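PDB 3D00: tungsten formylmethanofuran dehydrogenase subunit E from Syntrophus aciditrophicus, which is of unknown activity but binds zinc and belongs to the FmdE family, which is implicated in microbial methanogenesis. Local coordinates for residues R5-S9 / Y10-E14. Sequence-based numbering, arbitrary orientation.
Sequences RNILS and YSYEE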
ATOM      1  N   ARG A   5     -16.812  13.465  16.661  1.00 47.01           N
ATOM      2  CA  ARG A   5     -16.020  12.268  16.520  1.00 47.71           C
ATOM      3  C   ARG A   5     -14.746  12.545  15.780  1.00 48.33           C
ATOM      4  O   ARG A   5     -14.562  12.081  14.642  1.00 51.15           O
ATOM      5  CB  ARG A   5     -16.827  11.196  15.809  1.00 47.25           C
ATOM      6  CG  ARG A   5     -17.942  10.676  16.678  1.00 47.66           C
ATOM      7  CD  ARG A   5     -17.959   9.221  16.622  1.00 47.69           C
ATOM      8  NE  ARG A   5     -18.866   8.623  17.573  1.00 47.03           N
ATOM      9  CZ  ARG A   5     -18.594   8.448  18.860  1.00 46.96           C
ATOM     10  NH1 ARG A   5     -17.461   8.883  19.399  1.00 46.91           N
ATOM     11  NH2 ARG A   5     -19.481   7.840  19.608  1.00 47.00           N
ATOM     12  N   ASN A   6     -13.842  13.261  16.440  1.00 47.70           N
ATOM     13  CA  ASN A   6     -12.478  13.423  15.935  1.00 48.04           C
ATOM     14  C   ASN A   6     -11.646  12.122  15.711  1.00 45.91           C
ATOM     15  O   ASN A   6     -11.750  11.125  16.443  1.00 44.76           O
ATOM     16  CB  ASN A   6     -11.727  14.429  16.804  1.00 49.42           C
ATOM     17  CG  ASN A   6     -12.419  15.772  16.822  1.00 51.04           C
ATOM     18  OD1 ASN A   6     -13.553  15.888  16.347  1.00 52.71           O
ATOM     19  ND2 ASN A   6     -11.757  16.788  17.355  1.00 51.98           N
ATOM     20  N   ILE A   7     -10.853  12.146  14.645  1.00 44.97           N
ATOM     21  CA  ILE A   7      -9.976  11.029  14.265  1.00 43.73           C
ATOM     22  C   ILE A   7      -8.560  11.571  14.239  1.00 43.57           C
ATOM     23  O   ILE A   7      -8.215  12.385  13.384  1.00 42.74           O
ATOM     24  CB  ILE A   7     -10.401  10.427  12.941  1.00 43.30           C
ATOM     25  CG1 ILE A   7     -11.692   9.632  13.174  1.00 44.69           C
ATOM     26  CG2 ILE A   7      -9.295   9.521  12.388  1.00 41.98           C
ATOM     27  CD1 ILE A   7     -12.564   9.539  11.977  1.00 46.66           C
ATOM     28  N   LEU A   8      -7.771  11.142  15.225  1.00 43.90           N
ATOM     29  CA  LEU A   8      -6.531  11.806  15.613  1.00 44.22           C
ATOM     30  C   LEU A   8      -6.765  13.348  15.656  1.00 45.00           C
ATOM     31  O   LEU A   8      -7.616  13.802  16.416  1.00 44.53           O
ATOM     32  CB  LEU A   8      -5.358  11.360  14.716  1.00 44.36           C
ATOM     33  CG  LEU A   8      -4.960   9.868  14.737  1.00 44.44           C
ATOM     34  CD1 LEU A   8      -3.872   9.645  13.778  1.00 44.56           C
ATOM     35  CD2 LEU A   8      -4.505   9.408  16.118  1.00 44.98           C
ATOM     36  N   SER A   9      -6.053  14.109  14.812  1.00 46.32           N
ATOM     37  CA  SER A   9      -6.126  15.581  14.761  1.00 46.63           C
ATOM     38  C   SER A   9      -7.279  16.098  13.901  1.00 46.67           C
ATOM     39  O   SER A   9      -7.571  17.297  13.911  1.00 47.26           O
ATOM     40  CB  SER A   9      -4.809  16.155  14.191  1.00 46.96           C
ATOM     41  OG  SER A   9      -4.742  16.013  12.766  1.00 47.01           O
ATOM     42  N   TYR A  10      -7.912  15.214  13.135  1.00 47.13           N
ATOM     43  CA  TYR A  10      -9.013  15.610  12.249  1.00 47.49           C
ATOM     44  C   TYR A  10     -10.405  15.494  12.917  1.00 47.01           C
ATOM     45  O   TYR A  10     -10.636  14.668  13.795  1.00 47.15           O
ATOM     46  CB  TYR A  10      -9.014  14.781  10.954  1.00 48.55           C
ATOM     47  CG  TYR A  10      -7.756  14.808  10.107  1.00 48.68           C
ATOM     48  CD1 TYR A  10      -7.366  15.948   9.420  1.00 48.71           C
ATOM     49  CD2 TYR A  10      -7.001  13.660   9.931  1.00 49.44           C
ATOM     50  CE1 TYR A  10      -6.234  15.950   8.618  1.00 49.01           C
ATOM     51  CE2 TYR A  10      -5.871  13.652   9.148  1.00 49.34           C
ATOM     52  CZ  TYR A  10      -5.486  14.794   8.485  1.00 49.38           C
ATOM     53  OH  TYR A  10      -4.353  14.740   7.696  1.00 49.37           O
ATOM     54  N   SER A  11     -11.321  16.353  12.488  1.00 45.24           N
ATOM     55  CA  SER A  11     -12.733  16.191  12.763  1.00 43.80           C
ATOM     56  C   SER A  11     -13.210  15.079  11.869  1.00 43.19           C
ATOM     57  O   SER A  11     -12.541  14.736  10.899  1.00 45.30           O
ATOM     58  CB  SER A  11     -13.494  17.497  12.459  1.00 43.45           C
ATOM     59  OG  SER A  11     -13.394  17.850  11.083  1.00 42.01           O
ATOM     60  N   TYR A  12     -14.358  14.496  12.169  1.00 42.95           N
ATOM     61  CA  TYR A  12     -14.864  13.392  11.360  1.00 43.65           C
ATOM     62  C   TYR A  12     -15.078  13.861   9.917  1.00 44.52           C
ATOM     63  O   TYR A  12     -14.855  13.109   8.975  1.00 44.08           O
ATOM     64  CB  TYR A  12     -16.155  12.835  11.942  1.00 43.15           C
ATOM     65  CG  TYR A  12     -16.595  11.541  11.325  1.00 42.49           C
ATOM     66  CD1 TYR A  12     -15.963  10.366  11.632  1.00 42.10           C
ATOM     67  CD2 TYR A  12     -17.644  11.510  10.409  1.00 42.85           C
ATOM     68  CE1 TYR A  12     -16.357   9.188  11.049  1.00 43.01           C
ATOM     69  CE2 TYR A  12     -18.051  10.334   9.819  1.00 42.65           C
ATOM     70  CZ  TYR A  12     -17.416   9.185  10.145  1.00 43.03           C
ATOM     71  OH  TYR A  12     -17.815   8.016   9.560  1.00 43.85           O
ATOM     72  N   GLU A  13     -15.493  15.114   9.759  1.00 45.18           N
ATOM     73  CA  GLU A  13     -15.770  15.670   8.444  1.00 45.98           C
ATOM     74  C   GLU A  13     -14.491  15.958   7.692  1.00 45.31           C
ATOM     75  O   GLU A  13     -14.438  15.728   6.498  1.00 45.42           O
ATOM     76  CB  GLU A  13     -16.621  16.937   8.553  1.00 47.53           C
ATOM     77  CG  GLU A  13     -18.055  16.682   9.069  1.00 48.48           C
ATOM     78  CD  GLU A  13     -18.209  16.747  10.582  1.00 48.90           C
ATOM     79  OE1 GLU A  13     -17.218  16.693  11.336  1.00 49.27           O
ATOM     80  OE2 GLU A  13     -19.364  16.848  11.029  1.00 50.32           O
ATOM     81  N   GLU A  14     -13.460  16.435   8.387  1.00 45.39           N
ATOM     82  CA  GLU A  14     -12.121  16.581   7.785  1.00 46.29           C
ATOM     83  C   GLU A  14     -11.567  15.223   7.346  1.00 46.11           C
ATOM     84  O   GLU A  14     -10.927  15.097   6.283  1.00 47.54           O
ATOM     85  CB  GLU A  14     -11.137  17.230   8.773  1.00 47.43           C
ATOM     86  CG  GLU A  14     -11.206  18.767   8.835  1.00 48.03           C
ATOM     87  CD  GLU A  14     -10.800  19.339  10.190  1.00 49.05           C
ATOM     88  OE1 GLU A  14      -9.861  18.823  10.835  1.00 49.07           O
ATOM     89  OE2 GLU A  14     -11.438  20.322  10.618  1.00 50.97           O
TER
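Ser9 OG stands centred over one face of the Tyr10 ring, 4.1 Å off its plane, whereas Arg5 O meets the Tyr12 ring at its rim, close to level with it. Tyr10 closes a type II' beta turn that begins at Ile7, and Tyr12 opens helix 12-23 just beyond, behind a capped N-terminus. Two backbone bonds close the turn as a single antiparallel hydrogen-bonded pair: Ile7 N gives to Tyr10 O at 2.7 Å, and Tyr10 N returns to Ile7 O at 2.9 Å. Tyr12 brings CD1 to 3.5 Å from Ile7 CD1 because its chi1 of -169° swings the ring away from its own backbone N, the isoleucine reaching the ring with the end of its longer branch. Tyr12 CB also rests 3.2 Å from Arg5 O. Replacing Tyr12 with alanine would probably take the ring away from Ile7 CD1 and open a gap beside Leu31 and Ile135, on helices 28-42 and 129-138. Leu67 of helix 60-67 touches Ile7, Leu8 and Tyr10, which places the turn against that helix. Ser11 and Glu14 then start the helix with a capping box: Ser11 N makes a weak bond back to Glu14 OE1, and Glu14 N donates to Ser11 OG at 3.0 Å, with an N-H...O angle of 158°.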